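2OG-Fe dioxygenase family protein (Methylibium petroleiphilum, PDB 3PL0) is of uncharacterised function but probably acts as an iron-dependent dioxygenase with a cupin-type double-stranded beta-helix fold. Local coordinates at residues Trp50-His64 with His147-Arg159. Sequence-based numbering, arbitrary orientation.
Sequences WEELAPDLHLKDGGH and HPFRIDTEGGVGR. With GOL (glycerol), chain C.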
# COMPACT_ATOMS: atom_id res chain seq x y z
N TRP A 50 3.70 13.90 -1.51
CA TRP A 50 3.13 13.41 -2.77
C TRP A 50 3.24 14.45 -3.93
O TRP A 50 2.98 14.10 -5.05
CB TRP A 50 1.68 12.93 -2.58
CG TRP A 50 1.65 11.52 -2.19
CD1 TRP A 50 1.38 10.48 -3.00
CD2 TRP A 50 1.98 10.97 -0.92
NE1 TRP A 50 1.52 9.29 -2.32
CE2 TRP A 50 1.88 9.57 -1.03
CE3 TRP A 50 2.32 11.52 0.33
CZ2 TRP A 50 2.11 8.70 0.04
CZ3 TRP A 50 2.57 10.66 1.39
CH2 TRP A 50 2.46 9.25 1.23
N GLU A 51 3.65 15.69 -3.66
CA GLU A 51 3.93 16.62 -4.76
C GLU A 51 5.39 16.51 -5.25
O GLU A 51 5.78 17.20 -6.20
CB GLU A 51 3.65 18.06 -4.34
CG GLU A 51 2.29 18.28 -3.76
CD GLU A 51 1.18 17.91 -4.73
OE1 GLU A 51 1.37 18.05 -5.97
OE2 GLU A 51 0.12 17.45 -4.24
N GLU A 52 6.19 15.64 -4.63
CA GLU A 52 7.63 15.59 -4.90
C GLU A 52 8.12 14.18 -5.15
O GLU A 52 9.28 13.86 -4.82
CB GLU A 52 8.39 16.12 -3.71
CG GLU A 52 8.09 17.58 -3.36
CD GLU A 52 8.92 18.05 -2.17
OE1 GLU A 52 9.22 17.24 -1.25
OE2 GLU A 52 9.30 19.25 -2.15
N LEU A 53 7.26 13.30 -5.67
CA LEU A 53 7.70 11.96 -5.95
C LEU A 53 8.48 11.96 -7.27
O LEU A 53 8.26 12.83 -8.12
CB LEU A 53 6.51 10.98 -5.97
CG LEU A 53 5.71 10.88 -4.68
CD1 LEU A 53 4.44 10.00 -4.91
CD2 LEU A 53 6.53 10.38 -3.50
N ALA A 54 9.40 11.01 -7.43
CA ALA A 54 10.26 10.94 -8.61
C ALA A 54 9.59 10.17 -9.75
O ALA A 54 8.87 9.21 -9.53
CB ALA A 54 11.57 10.31 -8.28
N PRO A 55 9.84 10.60 -11.00
CA PRO A 55 9.22 9.88 -12.11
C PRO A 55 9.80 8.49 -12.14
O PRO A 55 10.99 8.33 -11.87
CB PRO A 55 9.64 10.67 -13.35
CG PRO A 55 10.80 11.52 -12.91
CD PRO A 55 10.69 11.73 -11.44
N ASP A 56 8.94 7.49 -12.40
CA ASP A 56 9.36 6.12 -12.58
C ASP A 56 9.47 5.91 -14.08
O ASP A 56 8.47 5.70 -14.76
CB ASP A 56 8.34 5.14 -11.95
CG ASP A 56 8.63 3.66 -12.26
OD1 ASP A 56 9.60 3.36 -12.98
OD2 ASP A 56 7.83 2.77 -11.80
N LEU A 57 10.68 5.98 -14.60
CA LEU A 57 10.89 5.90 -16.03
C LEU A 57 11.25 4.48 -16.47
O LEU A 57 11.71 4.29 -17.58
CB LEU A 57 11.98 6.89 -16.42
CG LEU A 57 11.68 8.35 -16.00
CD1 LEU A 57 12.89 9.23 -16.19
CD2 LEU A 57 10.47 8.91 -16.75
N HIS A 58 10.99 3.47 -15.63
CA HIS A 58 11.48 2.11 -15.94
C HIS A 58 10.61 1.47 -17.03
O HIS A 58 11.13 0.92 -17.98
CB HIS A 58 11.55 1.22 -14.68
CG HIS A 58 12.60 1.63 -13.67
ND1 HIS A 58 13.96 1.51 -13.90
CD2 HIS A 58 12.49 2.11 -12.40
CE1 HIS A 58 14.64 1.91 -12.83
NE2 HIS A 58 13.76 2.28 -11.90
N LEU A 59 9.29 1.54 -16.92
CA LEU A 59 8.42 0.97 -17.94
C LEU A 59 8.16 1.95 -19.09
O LEU A 59 8.18 3.18 -18.93
CB LEU A 59 7.07 0.52 -17.34
CG LEU A 59 7.05 -0.85 -16.61
CD1 LEU A 59 5.71 -1.14 -15.89
CD2 LEU A 59 7.38 -1.99 -17.60
N LYS A 60 7.94 1.38 -20.26
CA LYS A 60 7.50 2.14 -21.41
C LYS A 60 6.39 1.30 -21.98
O LYS A 60 6.56 0.63 -22.99
CB LYS A 60 8.67 2.35 -22.41
CG LYS A 60 8.28 2.63 -23.88
CD LYS A 60 8.62 4.02 -24.35
CE LYS A 60 8.43 4.16 -25.87
NZ LYS A 60 9.71 4.16 -26.61
N ASP A 61 5.25 1.32 -21.31
CA ASP A 61 4.14 0.48 -21.72
C ASP A 61 2.95 1.30 -22.15
O ASP A 61 1.89 0.76 -22.42
CB ASP A 61 3.75 -0.49 -20.60
CG ASP A 61 3.09 0.20 -19.39
OD1 ASP A 61 3.14 1.45 -19.28
OD2 ASP A 61 2.52 -0.53 -18.55
N GLY A 62 3.14 2.62 -22.25
CA GLY A 62 2.08 3.53 -22.67
C GLY A 62 1.00 3.73 -21.62
O GLY A 62 -0.05 4.29 -21.90
N GLY A 63 1.27 3.27 -20.40
CA GLY A 63 0.39 3.51 -19.28
C GLY A 63 0.47 4.92 -18.71
O GLY A 63 1.30 5.77 -19.12
N HIS A 64 -0.42 5.20 -17.75
CA HIS A 64 -0.44 6.49 -17.11
C HIS A 64 0.89 6.69 -16.43
O HIS A 64 1.54 5.74 -15.95
CB HIS A 64 -1.56 6.60 -16.07
CG HIS A 64 -2.91 6.82 -16.66
ND1 HIS A 64 -4.04 6.17 -16.20
CD2 HIS A 64 -3.31 7.54 -17.74
CE1 HIS A 64 -5.08 6.54 -16.92
NE2 HIS A 64 -4.66 7.35 -17.87
N HIS A 147 6.10 2.24 -0.42
CA HIS A 147 6.07 2.74 -1.78
C HIS A 147 4.97 3.81 -1.93
O HIS A 147 3.81 3.48 -2.23
CB HIS A 147 5.72 1.59 -2.71
CG HIS A 147 6.66 0.44 -2.66
ND1 HIS A 147 7.68 0.30 -3.56
CD2 HIS A 147 6.71 -0.64 -1.84
CE1 HIS A 147 8.34 -0.82 -3.30
NE2 HIS A 147 7.78 -1.40 -2.26
N PRO A 148 5.30 5.07 -1.73
CA PRO A 148 4.33 6.13 -2.05
C PRO A 148 4.22 6.29 -3.55
O PRO A 148 5.26 6.31 -4.25
CB PRO A 148 4.94 7.38 -1.45
CG PRO A 148 6.42 7.09 -1.33
CD PRO A 148 6.53 5.61 -1.10
N PHE A 149 3.00 6.40 -4.04
CA PHE A 149 2.73 6.46 -5.47
C PHE A 149 1.88 7.66 -5.81
O PHE A 149 0.94 7.95 -5.08
CB PHE A 149 1.91 5.26 -5.90
CG PHE A 149 2.69 3.99 -6.04
CD1 PHE A 149 3.59 3.81 -7.07
CD2 PHE A 149 2.49 2.94 -5.15
CE1 PHE A 149 4.29 2.61 -7.21
CE2 PHE A 149 3.17 1.75 -5.28
CZ PHE A 149 4.07 1.58 -6.33
N ARG A 150 2.13 8.25 -6.97
CA ARG A 150 1.11 9.06 -7.67
C ARG A 150 1.03 8.59 -9.09
O ARG A 150 2.03 8.48 -9.78
CB ARG A 150 1.45 10.54 -7.67
CG ARG A 150 0.60 11.39 -8.66
CD ARG A 150 0.75 12.87 -8.46
NE ARG A 150 0.17 13.30 -7.21
CZ ARG A 150 0.25 14.52 -6.70
NH1 ARG A 150 0.83 15.54 -7.35
NH2 ARG A 150 -0.34 14.75 -5.55
N ILE A 151 -0.18 8.31 -9.54
CA ILE A 151 -0.43 7.97 -10.92
C ILE A 151 -1.18 9.17 -11.51
O ILE A 151 -2.23 9.56 -11.01
CB ILE A 151 -1.29 6.72 -11.04
CG1 ILE A 151 -0.72 5.51 -10.30
CG2 ILE A 151 -1.45 6.31 -12.50
CD1 ILE A 151 0.65 5.06 -10.76
N ASP A 152 -0.63 9.72 -12.59
CA ASP A 152 -1.13 10.96 -13.20
C ASP A 152 -1.57 10.68 -14.63
O ASP A 152 -0.82 10.08 -15.42
CB ASP A 152 -0.02 12.01 -13.20
CG ASP A 152 -0.54 13.41 -13.36
OD1 ASP A 152 -1.37 13.66 -14.25
OD2 ASP A 152 -0.10 14.28 -12.60
N THR A 153 -2.79 11.11 -14.96
CA THR A 153 -3.38 10.87 -16.26
C THR A 153 -2.93 11.95 -17.28
O THR A 153 -3.43 12.00 -18.39
CB THR A 153 -4.92 10.80 -16.17
OG1 THR A 153 -5.45 12.08 -15.81
CG2 THR A 153 -5.40 9.75 -15.09
N GLU A 154 -1.97 12.81 -16.94
CA GLU A 154 -1.47 13.83 -17.91
C GLU A 154 -0.87 13.22 -19.14
O GLU A 154 -0.60 13.91 -20.14
CB GLU A 154 -0.41 14.72 -17.29
CG GLU A 154 0.81 13.94 -16.77
CD GLU A 154 1.73 14.74 -15.81
OE1 GLU A 154 1.67 15.97 -15.86
OE2 GLU A 154 2.51 14.13 -15.02
N GLY A 155 -0.50 11.96 -19.03
CA GLY A 155 -0.01 11.21 -20.17
C GLY A 155 -0.35 9.74 -20.04
O GLY A 155 -0.58 9.25 -18.95
N GLY A 156 -0.39 9.06 -21.18
CA GLY A 156 -0.61 7.64 -21.20
C GLY A 156 -2.07 7.23 -21.21
O GLY A 156 -2.96 8.07 -21.13
N VAL A 157 -2.32 5.92 -21.35
CA VAL A 157 -3.69 5.39 -21.34
C VAL A 157 -3.75 4.25 -20.33
O VAL A 157 -2.94 3.34 -20.35
CB VAL A 157 -4.12 4.89 -22.72
CG1 VAL A 157 -5.60 4.40 -22.67
CG2 VAL A 157 -3.90 6.02 -23.81
N GLY A 158 -4.73 4.31 -19.45
CA GLY A 158 -4.87 3.29 -18.41
C GLY A 158 -5.56 2.05 -18.96
O GLY A 158 -6.61 2.17 -19.59
N ARG A 159 -4.98 0.88 -18.75
CA ARG A 159 -5.60 -0.38 -19.22
C ARG A 159 -5.53 -1.37 -18.08
O ARG A 159 -4.60 -1.30 -17.30
CB ARG A 159 -4.81 -1.00 -20.35
CG ARG A 159 -4.46 -0.08 -21.50
CD ARG A 159 -5.69 0.31 -22.31
NE ARG A 159 -6.22 -0.77 -23.18
CZ ARG A 159 -5.63 -1.22 -24.30
NH1 ARG A 159 -4.46 -0.72 -24.69
NH2 ARG A 159 -6.20 -2.18 -25.03
C1 GOL C . 5.17 14.30 -8.62
O1 GOL C . 4.71 13.74 -7.38
C2 GOL C . 4.28 15.34 -9.35
O2 GOL C . 5.16 16.19 -10.07
C3 GOL C . 3.35 14.68 -10.38
O3 GOL C . 2.15 15.38 -10.70
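Arg-150 and Glu-51 form an end-on, two-nitrogen salt bridge at the surface of the double-stranded beta-helix (cupin) fold, tying strand 141-152 to the chain that leads into strand 54-55. Arg-150 NH1 meets Glu-51 OE1 at 2.9 Å and Arg-150 NH2 meets Glu-51 OE2 at 3.0 Å, both nearly straight, although the carboxylate is turned 60° from the guanidinium plane. With CG anti to the backbone N (chi1 167°), the long arginine reaches Glu-51, while its NE binds Asp-239. Trp-50 O lies over the centre of the guanidinium face, 3.2 Å from Arg-150 CZ. A leucine in place of Arg-150 would probably leave the Glu-51 and Asp-239 carboxylates without their shared cation. Trp-50 NE1 hydrogen-bonds to Thr-240 O and, weakly, to Phe-149 O.

Apolar packing continues beside it: flat Trp-50 sets CZ2 against Pro-148 CB, and branched Leu-53 reaches Pro-148 CG with CD2.

At the far end, backbone bonding joins the loops, Val-157 N donating to Gly-62 O. Gly-156 suits its place because a CB would collide with Gly-63 O. The His-64 ring is sandwiched by CH-pi contacts, with Gly-158 CA over one face and Thr-153 CG2 over the other, 3.8 Å from the ring centroid.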